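PDB 2YW6: DNA protection during starvation protein from Mycobacterium smegmatis, which probably protects DNA from oxidative damage by oxidising ferrous iron with hydrogen peroxide and storing it as ferric mineral inside a hollow shell of twelve subunits. Local coordinates for residues Q22-L25 with S26-D30; P45-I48 with G49-M53. All blocks are in the same frame, centred on the assembly; numbering follows the deposited sequence.

Both interactions are single-helix contacts between residues one turn apart, on successive helices of the ferritin-like bundle, with centres about 26 Å apart. Interaction 1 lies midway along helix 12-41, its centre about 7 Å from that of the chain, and is mostly buried; its polar ends are tied by hydrogen bonds to other parts of the same subunit. Interaction 2 sits at the start of helix 47-75, its centre about 20 Å from that of the chain and only partly buried, where two other subunits meet it. Chemistry follows place: an amide-hydroxyl bond and a CH-pi contact in the bundle core, an edge-to-face aromatic pair and an isoleucine-glutamate contact at the subunit interface.

Interaction 1 (Q22-L25 with S26-D30); sequences QKQL and STYND
Gln-22 O to Leu-25 O each accept the backbone N-H four residues on, from Ser-26 to Asn-29, in regular alpha-helical bonds such as Tyr-28 N to Gln-24 O at 3.0 Å. The main side-chain contact joins Gln-24 and Tyr-28. With CG anti to the backbone N (chi1 -161°) and a bend at chi2, the glutamine folds over the phenol: its CG stands 3.9 Å from the ring centroid of Tyr-28 in a CH-pi contact. Its NE2 donates to Tyr-28 OH at 3.0 Å, the hydroxyl lying 20° out of the amide plane. Tyr-28 OH also bonds His-141 and Gln-24 NE2 reaches Thr-120, so NE2 and the hydroxyl each have two partners. Thr-27 OG1 leans back on Lys-23 O in a weak bond of 3.4 Å, beside the main-chain one. Leu-25 CD2 meets the amide of Asn-29, 3.5 Å from its ND2, and Leu-25 also reaches Trp-40 of a neighbouring subunit. Ser-26 OG lies 3.4 Å from Gln-22 NE2 and has its stronger partner in Asp-89. The side chain of Asn-29 is about 7 Å from that of Asp-66, which by similarity probably binds an iron shared with a partner subunit. Leu-25 and Tyr-28 pack on Val-68 of helix 47-75, Gln-24 on Leu-138 and Tyr-28 on Leu-145 of helix 132-155, and Asn-29 touches Ile-86 of helix 83-89.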
loop_
_atom_site.group_PDB
_atom_site.type_symbol
_atom_site.label_atom_id
_atom_site.label_comp_id
_atom_site.label_asym_id
_atom_site.label_seq_id
_atom_site.Cartn_x
_atom_site.Cartn_y
_atom_site.Cartn_z
ATOM N N GLN B 22 -31.775 -17.386 -8.633
ATOM C CA GLN B 22 -31.410 -18.564 -7.859
ATOM C C GLN B 22 -30.716 -19.575 -8.765
ATOM O O GLN B 22 -29.729 -20.203 -8.369
ATOM C CB GLN B 22 -32.646 -19.202 -7.235
ATOM C CG GLN B 22 -32.338 -20.458 -6.459
ATOM C CD GLN B 22 -31.426 -20.186 -5.281
ATOM O OE1 GLN B 22 -31.750 -19.370 -4.417
ATOM N NE2 GLN B 22 -30.282 -20.867 -5.238
ATOM N N LYS B 23 -31.251 -19.752 -9.968
ATOM C CA LYS B 23 -30.653 -20.663 -10.941
ATOM C C LYS B 23 -29.209 -20.217 -11.141
ATOM O O LYS B 23 -28.279 -21.018 -11.074
ATOM C CB LYS B 23 -31.377 -20.582 -12.297
ATOM C CG LYS B 23 -32.535 -21.536 -12.493
ATOM C CD LYS B 23 -33.712 -21.159 -11.639
ATOM C CE LYS B 23 -34.919 -22.019 -11.973
ATOM N NZ LYS B 23 -36.154 -21.499 -11.316
ATOM N N GLN B 24 -29.042 -18.924 -11.402
ATOM C CA GLN B 24 -27.726 -18.357 -11.630
ATOM C C GLN B 24 -26.827 -18.582 -10.413
ATOM O O GLN B 24 -25.656 -18.940 -10.556
ATOM C CB GLN B 24 -27.851 -16.862 -11.932
ATOM C CG GLN B 24 -26.627 -16.271 -12.621
ATOM C CD GLN B 24 -26.507 -16.668 -14.093
ATOM O OE1 GLN B 24 -27.175 -17.598 -14.562
ATOM N NE2 GLN B 24 -25.644 -15.968 -14.821
ATOM N N LEU B 25 -27.382 -18.379 -9.223
ATOM C CA LEU B 25 -26.636 -18.558 -7.988
ATOM C C LEU B 25 -26.032 -19.966 -7.881
ATOM O O LEU B 25 -24.853 -20.121 -7.546
ATOM C CB LEU B 25 -27.552 -18.306 -6.787
ATOM C CG LEU B 25 -26.975 -17.842 -5.442
ATOM C CD1 LEU B 25 -27.778 -18.470 -4.323
ATOM C CD2 LEU B 25 -25.510 -18.223 -5.299
ATOM N N SER B 26 -26.835 -20.989 -8.155
ATOM C CA SER B 26 -26.349 -22.359 -8.070
ATOM C C SER B 26 -25.297 -22.656 -9.134
ATOM O O SER B 26 -24.352 -23.409 -8.887
ATOM C CB SER B 26 -27.516 -23.342 -8.191
ATOM O OG SER B 26 -28.511 -23.044 -7.227
ATOM N N THR B 27 -25.459 -22.068 -10.317
ATOM C CA THR B 27 -24.501 -22.268 -11.403
ATOM C C THR B 27 -23.145 -21.685 -11.028
ATOM O O THR B 27 -22.105 -22.277 -11.327
ATOM C CB THR B 27 -24.965 -21.597 -12.707
ATOM O OG1 THR B 27 -26.066 -22.330 -13.249
ATOM C CG2 THR B 27 -23.827 -21.555 -13.727
ATOM N N TYR B 28 -23.160 -20.514 -10.389
ATOM C CA TYR B 28 -21.928 -19.867 -9.959
ATOM C C TYR B 28 -21.247 -20.695 -8.880
ATOM O O TYR B 28 -20.050 -20.963 -8.962
ATOM C CB TYR B 28 -22.212 -18.465 -9.422
ATOM C CG TYR B 28 -22.576 -17.439 -10.481
ATOM C CD1 TYR B 28 -23.122 -16.198 -10.123
ATOM C CD2 TYR B 28 -22.326 -17.680 -11.838
ATOM C CE1 TYR B 28 -23.412 -15.228 -11.093
ATOM C CE2 TYR B 28 -22.611 -16.723 -12.812
ATOM C CZ TYR B 28 -23.150 -15.497 -12.436
ATOM O OH TYR B 28 -23.439 -14.559 -13.398
ATOM N N ASN B 29 -22.007 -21.109 -7.870
ATOM C CA ASN B 29 -21.424 -21.906 -6.798
ATOM C C ASN B 29 -20.791 -23.166 -7.378
ATOM O O ASN B 29 -19.629 -23.495 -7.078
ATOM C CB ASN B 29 -22.482 -22.298 -5.766
ATOM C CG ASN B 29 -22.957 -21.117 -4.943
ATOM O OD1 ASN B 29 -22.277 -20.104 -4.850
ATOM N ND2 ASN B 29 -24.124 -21.254 -4.324
ATOM N N ASP B 30 -21.558 -23.865 -8.212
ATOM C CA ASP B 30 -21.075 -25.085 -8.841
ATOM C C ASP B 30 -19.854 -24.734 -9.682
ATOM O O ASP B 30 -18.889 -25.502 -9.759
ATOM C CB ASP B 30 -22.172 -25.685 -9.724
ATOM C CG ASP B 30 -21.850 -27.103 -10.187
ATOM O OD1 ASP B 30 -20.797 -27.645 -9.785
ATOM O OD2 ASP B 30 -22.653 -27.677 -10.953
#

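Interaction 2 (P45-I48 with G49-M53); sequences PNFI and GVHEM
Phe-47 turns the edge of its ring toward the face of His-51, one helical turn on, in a T-shaped pair with centroids 5.1 Å apart and planes at 72°. This is the close-packed side. Phe-47 CG sits between its own backbone N and carbonyl carbon; this torsion (chi1 88°) stands the ring out beside the helix, where its edge meets the imidazole of His-51. The same two residues are linked through the main chain, His-51 N donating to Phe-47 O at 3.1 Å. Val-50 packs back on the helix start, its CG2 3.4 Å from Asn-46 O, and faces inward to Val-102 and Leu-106 of helix 102-127. This is the first turn of helix 47-75, the second long helix of the ferritin-like four-helix bundle, entered from the loop at Pro-45 and Asn-46. The looser side belongs to Ile-48 and Glu-52, both partly exposed, which run side by side, pointing the same way, and are joined by a bond from Glu-52 N to Ile-48 O at 2.9 Å. Their side chains meet in one methyl-carboxylate touch: Glu-52 bends at chi2 and its OE1 lies near CG2 of Ile-48. That OE1 lies close to the OE1 of Glu-52 in another subunit, a like-charge approach that could raise the pKa of either acid. Asn-46, poorly ordered, is modelled with OD1 hydrogen-bonded to ND2 of Asn-46 of a further subunit, a bond to be taken with caution. His-155 of the subunit that supplies the facing Glu-52 packs on Ile-48 and makes a second edge-to-face contact with the Phe-47 ring.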
loop_
_atom_site.group_PDB
_atom_site.type_symbol
_atom_site.label_atom_id
_atom_site.label_comp_id
_atom_site.label_asym_id
_atom_site.label_seq_id
_atom_site.Cartn_x
_atom_site.Cartn_y
_atom_site.Cartn_z
ATOM N N PRO B 45 3.026 -29.902 -18.484
ATOM C CA PRO B 45 3.917 -28.787 -18.818
ATOM C C PRO B 45 3.409 -27.371 -18.533
ATOM O O PRO B 45 4.004 -26.644 -17.739
ATOM C CB PRO B 45 4.176 -28.998 -20.307
ATOM C CG PRO B 45 4.088 -30.481 -20.461
ATOM C CD PRO B 45 2.888 -30.822 -19.627
ATOM N N ASN B 46 2.317 -26.986 -19.185
ATOM C CA ASN B 46 1.746 -25.643 -19.048
ATOM C C ASN B 46 0.626 -25.510 -18.016
ATOM O O ASN B 46 -0.338 -24.768 -18.233
ATOM C CB ASN B 46 1.225 -25.177 -20.408
ATOM C CG ASN B 46 2.246 -25.355 -21.512
ATOM O OD1 ASN B 46 3.271 -24.676 -21.541
ATOM N ND2 ASN B 46 1.973 -26.281 -22.424
ATOM N N PHE B 47 0.762 -26.203 -16.889
ATOM C CA PHE B 47 -0.258 -26.155 -15.848
ATOM C C PHE B 47 -0.172 -24.918 -14.949
ATOM O O PHE B 47 -1.118 -24.598 -14.231
ATOM C CB PHE B 47 -0.207 -27.435 -15.004
ATOM C CG PHE B 47 0.744 -27.375 -13.840
ATOM C CD1 PHE B 47 0.352 -26.820 -12.631
ATOM C CD2 PHE B 47 2.016 -27.917 -13.939
ATOM C CE1 PHE B 47 1.215 -26.818 -11.536
ATOM C CE2 PHE B 47 2.880 -27.919 -12.855
ATOM C CZ PHE B 47 2.482 -27.370 -11.653
ATOM N N ILE B 48 0.964 -24.233 -14.975
ATOM C CA ILE B 48 1.105 -23.026 -14.173
ATOM C C ILE B 48 0.238 -21.941 -14.797
ATOM O O ILE B 48 -0.404 -21.168 -14.089
ATOM C CB ILE B 48 2.585 -22.539 -14.111
ATOM C CG1 ILE B 48 3.282 -23.129 -12.890
ATOM C CG2 ILE B 48 2.645 -21.025 -14.002
ATOM C CD1 ILE B 48 3.260 -24.603 -12.846
ATOM N N GLY B 49 0.226 -21.898 -16.127
ATOM C CA GLY B 49 -0.567 -20.913 -16.840
ATOM C C GLY B 49 -2.044 -21.108 -16.560
ATOM O O GLY B 49 -2.804 -20.138 -16.477
ATOM N N VAL B 50 -2.449 -22.366 -16.410
ATOM C CA VAL B 50 -3.835 -22.688 -16.126
ATOM C C VAL B 50 -4.193 -22.224 -14.708
ATOM O O VAL B 50 -5.278 -21.685 -14.478
ATOM C CB VAL B 50 -4.085 -24.201 -16.270
ATOM C CG1 VAL B 50 -5.560 -24.513 -16.054
ATOM C CG2 VAL B 50 -3.646 -24.657 -17.652
ATOM N N HIS B 51 -3.282 -22.436 -13.763
ATOM C CA HIS B 51 -3.483 -21.996 -12.379
ATOM C C HIS B 51 -3.665 -20.476 -12.416
ATOM O O HIS B 51 -4.633 -19.925 -11.893
ATOM C CB HIS B 51 -2.244 -22.323 -11.540
ATOM C CG HIS B 51 -2.223 -23.709 -10.988
ATOM N ND1 HIS B 51 -2.744 -24.792 -11.664
ATOM C CD2 HIS B 51 -1.726 -24.197 -9.828
ATOM C CE1 HIS B 51 -2.570 -25.883 -10.946
ATOM N NE2 HIS B 51 -1.953 -25.551 -9.825
ATOM N N GLU B 52 -2.702 -19.816 -13.050
ATOM C CA GLU B 52 -2.688 -18.373 -13.205
ATOM C C GLU B 52 -4.008 -17.854 -13.746
ATOM O O GLU B 52 -4.529 -16.849 -13.281
ATOM C CB GLU B 52 -1.587 -17.965 -14.183
ATOM C CG GLU B 52 -0.647 -16.917 -13.650
ATOM C CD GLU B 52 0.596 -17.536 -13.073
ATOM O OE1 GLU B 52 1.453 -17.977 -13.870
ATOM O OE2 GLU B 52 0.710 -17.598 -11.829
ATOM N N MET B 53 -4.533 -18.539 -14.750
ATOM C CA MET B 53 -5.777 -18.136 -15.388
ATOM C C MET B 53 -7.024 -18.387 -14.526
ATOM O O MET B 53 -7.934 -17.556 -14.482
ATOM C CB MET B 53 -5.896 -18.849 -16.738
ATOM C CG MET B 53 -7.165 -18.556 -17.511
ATOM S SD MET B 53 -7.241 -19.536 -19.017
ATOM C CE MET B 53 -7.877 -21.081 -18.427
#